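Local coordinates for protein Exo-alpha-sialidase (Clostridium perfringens, PDB 2V72) that binds galactose through a family 32 carbohydrate-binding module, a calcium-containing beta-sandwich of a large sialidase toxin, and so probably helps the enzyme hold on to host glycans, at residues A[49-54]-A[132-137]; A[96-101]-A[111-116]; A[27-32]-A[53-58]; A[122-127]-A[137-142]. All coordinates share one frame; numbering follows the deposited sequence.

Overall arrangement
The module is a beta-sandwich of two antiparallel sheets, whose layers and loops the four contacts join. Along the chain contact 3 closes first, contact 2 follows and contact 4 comes last; contact 1 spans contact 2 and alternates with contact 4. Contacts 1, 3 and 4 cluster, with centres 8 to 12 Å apart, and each includes a ligand of the one calcium ion. Strands 53-59 and 121-129, sheet neighbours, link them. Contact 4 is centred about 1 Å from the centre of the chain; contact 2 lies about 12 Å from it but 19 to 20 Å from contacts 3 and 1, centre to centre. Galactose touches Phe-133 of contact 1, so sugar and metal sites share one framework.

Contact 1 (A[49-54]-A[132-137]); sequences DALPQS and GFASIA. With CA (calcium ion), chain B.
Leu-51 lays its branched end along the backbone of Gly-132 and Phe-133 and reaches Ala-134 beyond them. Its CG sits 3.7 Å from Gly-132 O, CD1 is 3.8 Å from Phe-133 O, and CD2 meets Ala-134 CB at 4.1 Å. With CG anti to the carbonyl carbon (chi1 -55°), CG and the two methyls together span Gly-132 to Ala-134. Ala-134 is buried and small enough to let the backbone come near; the leucine branches laid on 132-134 form the tightly packed part.

The open part is the polar edge beside exposed Gly-132. A water accepts from Leu-51 N at 2.9 Å and donates to Gly-132 O at 3.1 Å, bridging two backbones that have no direct bond. Glycine suits this turn, where phi is positive (81°). Within 49-54, Gln-53 NE2 donates to Ala-50 O over 2.9 Å, approaching from above the carbonyl plane, and probably steadies the turn around the cis peptide before Pro-52.

The CB of Phe-133 points away from Leu-51, and its ring touches the bound galactose and meets His-42. The chemistry is thus mostly apolar contact with a single water bridge, consistent with a loop held from behind while its aromatic residue serves the sugar.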
loop_
_atom_site.group_PDB
_atom_site.type_symbol
_atom_site.label_atom_id
_atom_site.label_comp_id
_atom_site.label_asym_id
_atom_site.label_seq_id
_atom_site.Cartn_x
_atom_site.Cartn_y
_atom_site.Cartn_z
ATOM N N ASP A 49 16.151 1.624 -8.014
ATOM C CA ASP A 49 15.007 0.798 -8.329
ATOM C C ASP A 49 13.903 1.660 -8.952
ATOM O O ASP A 49 12.986 2.119 -8.261
ATOM C CB ASP A 49 14.525 0.068 -7.071
ATOM C CG ASP A 49 15.534 -0.945 -6.560
ATOM O OD1 ASP A 49 16.256 -1.543 -7.391
ATOM O OD2 ASP A 49 15.605 -1.155 -5.330
ATOM N N ALA A 50 14.012 1.879 -10.260
ATOM C CA ALA A 50 13.023 2.652 -11.011
ATOM C C ALA A 50 11.620 2.028 -10.942
ATOM O O ALA A 50 11.483 0.804 -10.880
ATOM C CB ALA A 50 13.469 2.804 -12.459
ATOM N N LEU A 51 10.591 2.874 -10.955
ATOM C CA LEU A 51 9.190 2.412 -10.945
ATOM C C LEU A 51 8.819 1.691 -12.254
ATOM O O LEU A 51 9.445 1.934 -13.290
ATOM C CB LEU A 51 8.228 3.581 -10.672
ATOM C CG LEU A 51 8.462 4.410 -9.398
ATOM C CD1 LEU A 51 7.667 5.703 -9.435
ATOM C CD2 LEU A 51 8.164 3.618 -8.119
ATOM N N PRO A 52 7.814 0.789 -12.216
ATOM C CA PRO A 52 7.013 0.371 -11.060
ATOM C C PRO A 52 7.743 -0.440 -9.987
ATOM O O PRO A 52 8.593 -1.284 -10.288
ATOM C CB PRO A 52 5.889 -0.465 -11.684
ATOM C CG PRO A 52 6.408 -0.917 -12.974
ATOM C CD PRO A 52 7.379 0.118 -13.455
ATOM N N GLN A 53 7.409 -0.142 -8.735
ATOM C CA GLN A 53 7.776 -0.970 -7.592
ATOM C C GLN A 53 6.490 -1.155 -6.800
ATOM O O GLN A 53 5.545 -0.384 -6.977
ATOM C CB GLN A 53 8.859 -0.301 -6.728
ATOM C CG GLN A 53 10.194 -0.043 -7.440
ATOM C CD GLN A 53 10.961 -1.319 -7.796
ATOM O OE1 GLN A 53 10.903 -2.324 -7.078
ATOM N NE2 GLN A 53 11.685 -1.274 -8.908
ATOM N N SER A 54 6.448 -2.164 -5.932
ATOM C CA SER A 54 5.208 -2.525 -5.260
ATOM C C SER A 54 5.405 -2.901 -3.800
ATOM O O SER A 54 6.514 -3.219 -3.381
ATOM C CB SER A 54 4.532 -3.681 -5.997
ATOM O OG SER A 54 5.321 -4.851 -5.912
ATOM N N GLY A 132 10.359 10.024 -8.472
ATOM C CA GLY A 132 10.572 8.680 -9.010
ATOM C C GLY A 132 10.622 7.639 -7.903
ATOM O O GLY A 132 11.175 6.557 -8.085
ATOM N N PHE A 133 10.044 7.976 -6.753
ATOM C CA PHE A 133 9.978 7.076 -5.599
ATOM C C PHE A 133 8.544 6.647 -5.295
ATOM O O PHE A 133 7.593 7.135 -5.903
ATOM C CB PHE A 133 10.562 7.748 -4.347
ATOM C CG PHE A 133 11.954 8.280 -4.531
ATOM C CD1 PHE A 133 12.171 9.643 -4.696
ATOM C CD2 PHE A 133 13.047 7.417 -4.547
ATOM C CE1 PHE A 133 13.461 10.144 -4.872
ATOM C CE2 PHE A 133 14.339 7.901 -4.724
ATOM C CZ PHE A 133 14.547 9.268 -4.886
ATOM N N ALA A 134 8.412 5.725 -4.345
ATOM C CA ALA A 134 7.127 5.332 -3.795
ATOM C C ALA A 134 7.284 5.273 -2.283
ATOM O O ALA A 134 8.255 4.681 -1.784
ATOM C CB ALA A 134 6.702 3.969 -4.341
ATOM N N SER A 135 6.352 5.901 -1.569
ATOM C CA SER A 135 6.288 5.837 -0.114
ATOM C C SER A 135 4.849 5.680 0.380
ATOM O O SER A 135 3.905 6.182 -0.244
ATOM C CB SER A 135 6.959 7.055 0.536
ATOM O OG SER A 135 6.411 8.289 0.097
ATOM N N ILE A 136 4.700 4.941 1.479
ATOM C CA ILE A 136 3.439 4.759 2.183
ATOM C C ILE A 136 3.792 4.701 3.665
ATOM O O ILE A 136 4.569 3.843 4.091
ATOM C CB ILE A 136 2.693 3.444 1.768
ATOM C CG1 ILE A 136 2.151 3.534 0.334
ATOM C CG2 ILE A 136 1.542 3.139 2.733
ATOM C CD1 ILE A 136 1.628 2.209 -0.227
ATOM N N ALA A 137 3.237 5.622 4.445
ATOM C CA ALA A 137 3.505 5.661 5.881
ATOM C C ALA A 137 2.611 4.689 6.646
ATOM O O ALA A 137 3.056 4.075 7.617
ATOM C CB ALA A 137 3.378 7.097 6.428
HETATM CA CA CA B . 4.114 3.531 9.610
HETATM O O HOH W 1 11.272 5.696 -11.081
#

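Contact 2 (A[96-101]-A[111-116])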
loop_
_atom_site.group_PDB
_atom_site.type_symbol
_atom_site.label_atom_id
_atom_site.label_comp_id
_atom_site.label_asym_id
_atom_site.label_seq_id
_atom_site.Cartn_x
_atom_site.Cartn_y
_atom_site.Cartn_z
ATOM N N LEU A 96 -6.393 -8.063 -10.736
ATOM C CA LEU A 96 -6.468 -6.601 -10.704
ATOM C C LEU A 96 -7.854 -6.133 -10.259
ATOM O O LEU A 96 -8.872 -6.514 -10.847
ATOM C CB LEU A 96 -6.132 -6.013 -12.082
ATOM C CG LEU A 96 -6.054 -4.484 -12.212
ATOM C CD1 LEU A 96 -4.723 -3.944 -11.719
ATOM C CD2 LEU A 96 -6.294 -4.039 -13.641
ATOM N N VAL A 97 -7.876 -5.289 -9.232
ATOM C CA VAL A 97 -9.121 -4.916 -8.566
ATOM C C VAL A 97 -9.312 -3.402 -8.410
ATOM O O VAL A 97 -10.412 -2.938 -8.112
ATOM C CB VAL A 97 -9.246 -5.642 -7.202
ATOM C CG1 VAL A 97 -8.374 -4.982 -6.125
ATOM C CG2 VAL A 97 -10.705 -5.749 -6.778
ATOM N N ALA A 98 -8.238 -2.644 -8.608
ATOM C CA ALA A 98 -8.290 -1.185 -8.598
ATOM C C ALA A 98 -7.125 -0.618 -9.390
ATOM O O ALA A 98 -6.061 -1.231 -9.465
ATOM C CB ALA A 98 -8.278 -0.647 -7.170
ATOM N N GLU A 99 -7.345 0.541 -9.998
ATOM C CA GLU A 99 -6.289 1.281 -10.689
ATOM C C GLU A 99 -6.752 2.699 -10.950
ATOM O O GLU A 99 -7.948 2.943 -11.094
ATOM C CB GLU A 99 -5.877 0.598 -12.002
ATOM C CG GLU A 99 -7.039 0.150 -12.894
ATOM C CD GLU A 99 -7.254 1.041 -14.107
ATOM O OE1 GLU A 99 -7.262 2.287 -13.957
ATOM O OE2 GLU A 99 -7.423 0.478 -15.217
ATOM N N GLY A 100 -5.805 3.632 -11.002
ATOM C CA GLY A 100 -6.117 5.021 -11.294
ATOM C C GLY A 100 -4.977 5.985 -11.034
ATOM O O GLY A 100 -3.799 5.634 -11.151
ATOM N N THR A 101 -5.352 7.208 -10.682
ATOM C CA THR A 101 -4.422 8.290 -10.409
ATOM C C THR A 101 -4.734 8.911 -9.047
ATOM O O THR A 101 -5.899 9.041 -8.669
ATOM C CB THR A 101 -4.434 9.336 -11.571
ATOM O OG1 THR A 101 -3.168 9.323 -12.242
ATOM C CG2 THR A 101 -4.716 10.753 -11.088
ATOM N N VAL A 111 -9.686 3.659 -1.207
ATOM C CA VAL A 111 -10.199 2.838 -2.292
ATOM C C VAL A 111 -11.299 1.971 -1.694
ATOM O O VAL A 111 -11.071 1.228 -0.734
ATOM C CB VAL A 111 -9.086 1.964 -2.937
ATOM C CG1 VAL A 111 -9.687 0.932 -3.884
ATOM C CG2 VAL A 111 -8.078 2.839 -3.677
ATOM N N THR A 112 -12.498 2.088 -2.248
ATOM C CA THR A 112 -13.639 1.351 -1.716
ATOM C C THR A 112 -14.190 0.365 -2.743
ATOM O O THR A 112 -14.240 0.650 -3.941
ATOM C CB THR A 112 -14.727 2.305 -1.171
ATOM O OG1 THR A 112 -14.161 3.119 -0.131
ATOM C CG2 THR A 112 -15.921 1.523 -0.594
ATOM N N PHE A 113 -14.573 -0.808 -2.256
ATOM C CA PHE A 113 -15.187 -1.829 -3.085
ATOM C C PHE A 113 -16.646 -2.008 -2.671
ATOM O O PHE A 113 -16.936 -2.610 -1.627
ATOM C CB PHE A 113 -14.412 -3.150 -2.978
ATOM C CG PHE A 113 -12.945 -3.024 -3.290
ATOM C CD1 PHE A 113 -12.007 -2.967 -2.267
ATOM C CD2 PHE A 113 -12.501 -2.958 -4.607
ATOM C CE1 PHE A 113 -10.649 -2.851 -2.547
ATOM C CE2 PHE A 113 -11.146 -2.837 -4.895
ATOM C CZ PHE A 113 -10.223 -2.788 -3.867
ATOM N N ASP A 114 -17.552 -1.464 -3.489
ATOM C CA ASP A 114 -19.005 -1.589 -3.281
ATOM C C ASP A 114 -19.405 -3.050 -3.057
ATOM O O ASP A 114 -20.131 -3.362 -2.108
ATOM C CB ASP A 114 -19.780 -0.997 -4.466
ATOM C CG ASP A 114 -19.616 0.522 -4.596
ATOM O OD1 ASP A 114 -19.379 1.211 -3.572
ATOM O OD2 ASP A 114 -19.743 1.032 -5.734
ATOM N N SER A 115 -18.930 -3.928 -3.938
ATOM C CA SER A 115 -18.915 -5.371 -3.687
ATOM C C SER A 115 -17.583 -5.752 -3.028
ATOM O O SER A 115 -16.535 -5.643 -3.672
ATOM C CB SER A 115 -19.074 -6.154 -4.993
ATOM O OG SER A 115 -20.430 -6.468 -5.245
ATOM N N PRO A 116 -17.622 -6.199 -1.750
ATOM C CA PRO A 116 -16.409 -6.533 -0.985
ATOM C C PRO A 116 -15.628 -7.697 -1.599
ATOM O O PRO A 116 -16.208 -8.726 -1.957
ATOM C CB PRO A 116 -16.951 -6.925 0.394
ATOM C CG PRO A 116 -18.332 -6.348 0.446
ATOM C CD PRO A 116 -18.840 -6.429 -0.956
#
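The ring of Phe-113 receives Val-97 O at its edge, near the ring plane, with CE2 3.3 Å from that oxygen. The two methyls of Val-97 gather at the same corner: CG2 lies 3.5 Å from CE2, and CG1 lies 3.7 Å from CZ. The valine and phenylalanine side chains cross at about a right angle, and both valine methyls come to the CE2-CZ rim from one side of the ring plane. Ala-98 CB approaches obliquely from the other side of that plane, 4.3 Å from CE2.

Val-97 holds CG1 between its backbone N and carbonyl carbon (chi1 78°), which sends both methyls to the ring. Ala-98 CB touches Val-111 CG1 at 3.9 Å; the single methyl of alanine allows the branched valine to approach the strand.

Val-97 and Ala-98 form a classic beta bulge opposite Ile-86, which explains why consecutive residues turn their CB toward 111-113. Strand 93-101 is an outermost strand of its sheet within the chain, while strand 109-113 pairs with 62-71 in the other, where Phe-113 also touches Val-65 and Ile-68. The N-to-C directions of 96-101 and 111-113 differ by 143°, roughly antiparallel, and their axes come no closer than 8.7 Å, a separation between layers.

The chemistry is that of a hydrophobic seam between sandwich layers, in which a polarised aromatic C-H probably favours the place beside the carbonyl oxygen.

Contact 3 (A[27-32]-A[53-58]). With CA (calcium ion), chain B.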
loop_
_atom_site.group_PDB
_atom_site.type_symbol
_atom_site.label_atom_id
_atom_site.label_comp_id
_atom_site.label_asym_id
_atom_site.label_seq_id
_atom_site.Cartn_x
_atom_site.Cartn_y
_atom_site.Cartn_z
ATOM N N ASP A 27 13.525 2.501 5.724
ATOM C CA ASP A 27 12.100 2.483 5.397
ATOM C C ASP A 27 11.639 1.130 4.853
ATOM O O ASP A 27 11.324 1.021 3.666
ATOM C CB ASP A 27 11.800 3.563 4.352
ATOM C CG ASP A 27 12.184 4.952 4.814
ATOM O OD1 ASP A 27 12.247 5.178 6.037
ATOM O OD2 ASP A 27 12.415 5.821 3.952
ATOM N N PRO A 28 11.602 0.090 5.710
ATOM C CA PRO A 28 11.202 -1.235 5.222
ATOM C C PRO A 28 9.688 -1.352 5.006
ATOM O O PRO A 28 8.923 -0.545 5.532
ATOM C CB PRO A 28 11.634 -2.166 6.354
ATOM C CG PRO A 28 11.546 -1.321 7.582
ATOM C CD PRO A 28 11.905 0.077 7.154
ATOM N N ALA A 29 9.273 -2.360 4.243
ATOM C CA ALA A 29 7.854 -2.655 4.022
ATOM C C ALA A 29 7.008 -2.714 5.305
ATOM O O ALA A 29 5.853 -2.283 5.304
ATOM C CB ALA A 29 7.718 -3.938 3.255
ATOM N N SER A 30 7.594 -3.243 6.381
ATOM C CA SER A 30 6.927 -3.435 7.665
ATOM C C SER A 30 6.525 -2.123 8.337
ATOM O O SER A 30 5.614 -2.085 9.172
ATOM C CB SER A 30 7.832 -4.230 8.606
ATOM O OG SER A 30 9.034 -3.524 8.888
ATOM N N SER A 31 7.213 -1.050 7.969
ATOM C CA SER A 31 6.924 0.262 8.508
ATOM C C SER A 31 5.659 0.865 7.914
ATOM O O SER A 31 5.183 1.884 8.398
ATOM C CB SER A 31 8.121 1.187 8.308
ATOM O OG SER A 31 9.116 0.887 9.268
ATOM N N ALA A 32 5.118 0.233 6.873
ATOM C CA ALA A 32 3.839 0.635 6.288
ATOM C C ALA A 32 2.651 0.143 7.115
ATOM O O ALA A 32 1.538 0.649 6.966
ATOM C CB ALA A 32 3.731 0.138 4.858
ATOM N N GLN A 53 7.409 -0.142 -8.735
ATOM C CA GLN A 53 7.776 -0.970 -7.592
ATOM C C GLN A 53 6.490 -1.155 -6.800
ATOM O O GLN A 53 5.545 -0.384 -6.977
ATOM C CB GLN A 53 8.859 -0.301 -6.728
ATOM C CG GLN A 53 10.194 -0.043 -7.440
ATOM C CD GLN A 53 10.961 -1.319 -7.796
ATOM O OE1 GLN A 53 10.903 -2.324 -7.078
ATOM N NE2 GLN A 53 11.685 -1.274 -8.908
ATOM N N SER A 54 6.448 -2.164 -5.932
ATOM C CA SER A 54 5.208 -2.525 -5.260
ATOM C C SER A 54 5.405 -2.901 -3.800
ATOM O O SER A 54 6.514 -3.219 -3.381
ATOM C CB SER A 54 4.532 -3.681 -5.997
ATOM O OG SER A 54 5.321 -4.851 -5.912
ATOM N N LEU A 55 4.310 -2.846 -3.042
ATOM C CA LEU A 55 4.276 -3.284 -1.654
ATOM C C LEU A 55 3.176 -4.325 -1.540
ATOM O O LEU A 55 2.027 -4.060 -1.896
ATOM C CB LEU A 55 3.998 -2.106 -0.714
ATOM C CG LEU A 55 3.587 -2.376 0.745
ATOM C CD1 LEU A 55 4.770 -2.776 1.607
ATOM C CD2 LEU A 55 2.875 -1.167 1.354
ATOM N N SER A 56 3.534 -5.521 -1.081
ATOM C CA SER A 56 2.550 -6.571 -0.875
ATOM C C SER A 56 2.308 -6.695 0.605
ATOM O O SER A 56 3.253 -6.696 1.400
ATOM C CB SER A 56 3.024 -7.915 -1.443
ATOM O OG SER A 56 3.277 -7.821 -2.829
ATOM N N VAL A 57 1.034 -6.774 0.968
ATOM C CA VAL A 57 0.636 -6.949 2.346
ATOM C C VAL A 57 -0.236 -8.198 2.450
ATOM O O VAL A 57 -1.342 -8.257 1.889
ATOM C CB VAL A 57 -0.129 -5.704 2.880
ATOM C CG1 VAL A 57 -0.531 -5.904 4.332
ATOM C CG2 VAL A 57 0.721 -4.448 2.732
ATOM N N ASN A 58 0.280 -9.200 3.153
ATOM C CA ASN A 58 -0.478 -10.406 3.445
ATOM C C ASN A 58 -1.385 -10.144 4.626
ATOM O O ASN A 58 -0.973 -9.524 5.607
ATOM C CB ASN A 58 0.452 -11.582 3.727
ATOM C CG ASN A 58 -0.288 -12.893 3.805
ATOM O OD1 ASN A 58 -0.826 -13.257 4.853
ATOM N ND2 ASN A 58 -0.319 -13.619 2.686
HETATM CA CA CA B . 4.114 3.531 9.610
#
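Leu-55, on a strand of the beta-sandwich, is received by Ala-29 and Ala-32 of the short 3-10 turn 29-32. The apolar contacts divide between its two methyls: CD1 reaches Ala-29 CB at 3.6 Å, and CD2 reaches Ala-32 CB at 3.8 Å. CG stands anti to the backbone N (chi1 165°), which carries the fork out from the strand toward the turn. Both alanines aim their CB at the strand, and their shortness lets the turn lie close to it; all three residues are buried. Trp-41 borders the pair formed by Leu-55 and Ala-32, and Ala-29 also touches Ala-18 and Ala-20 of strand 17-20.

Hydrogen bonds shape the turn from within. Ser-31 N donates to Pro-28 O at 3.0 Å and Ala-32 N to Ala-29 O at 3.1 Å, the i to i-3 pattern that defines a 3-10 segment. Outside the contact, Glu-23 accepts a bond from Ala-29 N.

Metal coordination is the third kind of interaction. The turn that puts two methyls against the core also presents a main-chain oxygen on its other flank, in a site completed by Asp-34, Asn-36, Thr-39, Ala-137 and Glu-138: Ser-31 O binds the calcium ion at 2.3 Å.

Contact 4 (A[122-127]-A[137-142]). With CA (calcium ion), chain B.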
loop_
_atom_site.group_PDB
_atom_site.type_symbol
_atom_site.label_atom_id
_atom_site.label_comp_id
_atom_site.label_asym_id
_atom_site.label_seq_id
_atom_site.Cartn_x
_atom_site.Cartn_y
_atom_site.Cartn_z
ATOM N N ILE A 122 -2.885 -8.290 -0.514
ATOM C CA ILE A 122 -3.084 -7.137 -1.403
ATOM C C ILE A 122 -1.747 -6.563 -1.847
ATOM O O ILE A 122 -0.795 -6.516 -1.072
ATOM C CB ILE A 122 -3.896 -6.015 -0.715
ATOM C CG1 ILE A 122 -5.229 -6.557 -0.199
ATOM C CG2 ILE A 122 -4.152 -4.858 -1.683
ATOM C CD1 ILE A 122 -5.855 -5.690 0.845
ATOM N N LYS A 123 -1.688 -6.119 -3.093
ATOM C CA LYS A 123 -0.469 -5.568 -3.653
ATOM C C LYS A 123 -0.726 -4.180 -4.220
ATOM O O LYS A 123 -1.539 -4.009 -5.133
ATOM C CB LYS A 123 0.054 -6.491 -4.752
ATOM C CG LYS A 123 1.467 -6.214 -5.227
ATOM C CD LYS A 123 1.712 -6.967 -6.521
ATOM C CE LYS A 123 3.184 -7.233 -6.753
ATOM N NZ LYS A 123 3.389 -8.037 -8.002
ATOM N N ILE A 124 -0.035 -3.190 -3.669
ATOM C CA ILE A 124 -0.087 -1.834 -4.207
ATOM C C ILE A 124 1.142 -1.593 -5.068
ATOM O O ILE A 124 2.272 -1.627 -4.574
ATOM C CB ILE A 124 -0.146 -0.748 -3.095
ATOM C CG1 ILE A 124 -1.119 -1.131 -1.965
ATOM C CG2 ILE A 124 -0.446 0.638 -3.704
ATOM C CD1 ILE A 124 -2.540 -1.478 -2.417
ATOM N N THR A 125 0.906 -1.349 -6.353
ATOM C CA THR A 125 1.964 -1.075 -7.310
ATOM C C THR A 125 1.988 0.409 -7.635
ATOM O O THR A 125 0.970 0.989 -8.016
ATOM C CB THR A 125 1.794 -1.912 -8.609
ATOM O OG1 THR A 125 1.875 -3.307 -8.288
ATOM C CG2 THR A 125 2.870 -1.568 -9.645
ATOM N N ALA A 126 3.161 1.016 -7.457
ATOM C CA ALA A 126 3.378 2.415 -7.789
ATOM C C ALA A 126 3.973 2.531 -9.190
ATOM O O ALA A 126 5.144 2.216 -9.401
ATOM C CB ALA A 126 4.282 3.057 -6.768
ATOM N N ILE A 127 3.154 2.967 -10.142
ATOM C CA ILE A 127 3.595 3.158 -11.529
ATOM C C ILE A 127 4.352 4.477 -11.669
ATOM O O ILE A 127 5.386 4.542 -12.337
ATOM C CB ILE A 127 2.404 3.131 -12.517
ATOM C CG1 ILE A 127 1.629 1.813 -12.391
ATOM C CG2 ILE A 127 2.884 3.356 -13.957
ATOM C CD1 ILE A 127 0.242 1.844 -13.019
ATOM N N ALA A 137 3.237 5.622 4.445
ATOM C CA ALA A 137 3.505 5.661 5.881
ATOM C C ALA A 137 2.611 4.689 6.646
ATOM O O ALA A 137 3.056 4.075 7.617
ATOM C CB ALA A 137 3.378 7.097 6.428
ATOM N N GLU A 138 1.363 4.548 6.203
ATOM C CA GLU A 138 0.419 3.592 6.797
ATOM C C GLU A 138 -0.541 2.990 5.768
ATOM O O GLU A 138 -0.995 3.672 4.849
ATOM C CB GLU A 138 -0.391 4.228 7.932
ATOM C CG GLU A 138 0.298 4.272 9.278
ATOM C CD GLU A 138 0.678 2.907 9.787
ATOM O OE1 GLU A 138 -0.224 2.074 10.035
ATOM O OE2 GLU A 138 1.890 2.669 9.948
ATOM N N LEU A 139 -0.832 1.703 5.937
ATOM C CA LEU A 139 -1.785 1.003 5.101
ATOM C C LEU A 139 -2.747 0.217 5.979
ATOM O O LEU A 139 -2.328 -0.601 6.804
ATOM C CB LEU A 139 -1.078 0.074 4.107
ATOM C CG LEU A 139 -2.036 -0.498 3.060
ATOM C CD1 LEU A 139 -1.432 -0.456 1.673
ATOM C CD2 LEU A 139 -2.522 -1.902 3.424
ATOM N N ASN A 140 -4.036 0.486 5.796
ATOM C CA ASN A 140 -5.071 -0.177 6.563
ATOM C C ASN A 140 -6.079 -0.843 5.640
ATOM O O ASN A 140 -6.318 -0.372 4.520
ATOM C CB ASN A 140 -5.759 0.822 7.494
ATOM C CG ASN A 140 -4.901 1.192 8.668
ATOM O OD1 ASN A 140 -4.829 0.452 9.650
ATOM N ND2 ASN A 140 -4.227 2.338 8.576
ATOM N N VAL A 141 -6.643 -1.955 6.099
ATOM C CA VAL A 141 -7.572 -2.727 5.275
ATOM C C VAL A 141 -8.833 -2.968 6.076
ATOM O O VAL A 141 -8.778 -3.375 7.237
ATOM C CB VAL A 141 -6.968 -4.069 4.775
ATOM C CG1 VAL A 141 -7.856 -4.686 3.699
ATOM C CG2 VAL A 141 -5.564 -3.861 4.208
ATOM N N TYR A 142 -9.969 -2.689 5.458
ATOM C CA TYR A 142 -11.221 -2.721 6.183
ATOM C C TYR A 142 -12.137 -3.789 5.635
ATOM O O TYR A 142 -12.153 -4.035 4.427
ATOM C CB TYR A 142 -11.873 -1.337 6.158
ATOM C CG TYR A 142 -11.014 -0.296 6.829
ATOM C CD1 TYR A 142 -10.018 0.380 6.117
ATOM C CD2 TYR A 142 -11.168 -0.009 8.183
ATOM C CE1 TYR A 142 -9.218 1.326 6.734
ATOM C CE2 TYR A 142 -10.371 0.939 8.809
ATOM C CZ TYR A 142 -9.398 1.596 8.081
ATOM O OH TYR A 142 -8.604 2.530 8.695
HETATM CA CA CA B . 4.114 3.531 9.610
#
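Ile-122 and Ile-124 each set CG1 anti to the carbonyl carbon, with chi1 at -55° and -43°, and thereby send their longer branches across the sandwich. Val-141 and Leu-139 answer from the facing strand, and both pairs meet tip to tip. Ile-122 CD1 arrives between the two methyls of Val-141, 3.6 Å from CG1 and 3.8 Å from CG2. Leu-139 CD1 comes within 3.7 Å of Ile-124 CG1, and because the isoleucine bends at chi2 (-54°) the methylene, not the terminal methyl, makes that touch.

All four residues are buried; the CA atoms of Ile-122 and Val-141 are 9.2 Å apart and those of Ile-124 and Leu-139 9.9 Å, a gap that these branched side chains span together. Beta-branched residues suit strands, and alternate positions along each strand supply the inward-facing chains. Ile-86, on the strand beside 121-129, packs against both isoleucines, and Val-65 touches Val-141.

At the start of 137-142 the chemistry turns polar. Ala-137 O and Glu-138 OE2 bind the calcium ion at 2.3 and 2.4 Å, and Gln-13 donates to Glu-138 OE1, probably helping to position the carboxylate. Ala-137 and Glu-138 both face Thr-71, a classic beta bulge.

This family 32 module has its calcium at the margin of the core; the core itself, between two antiparallel sheets, is characteristic of the beta-sandwich shared with F5/8 type C (discoidin) domains.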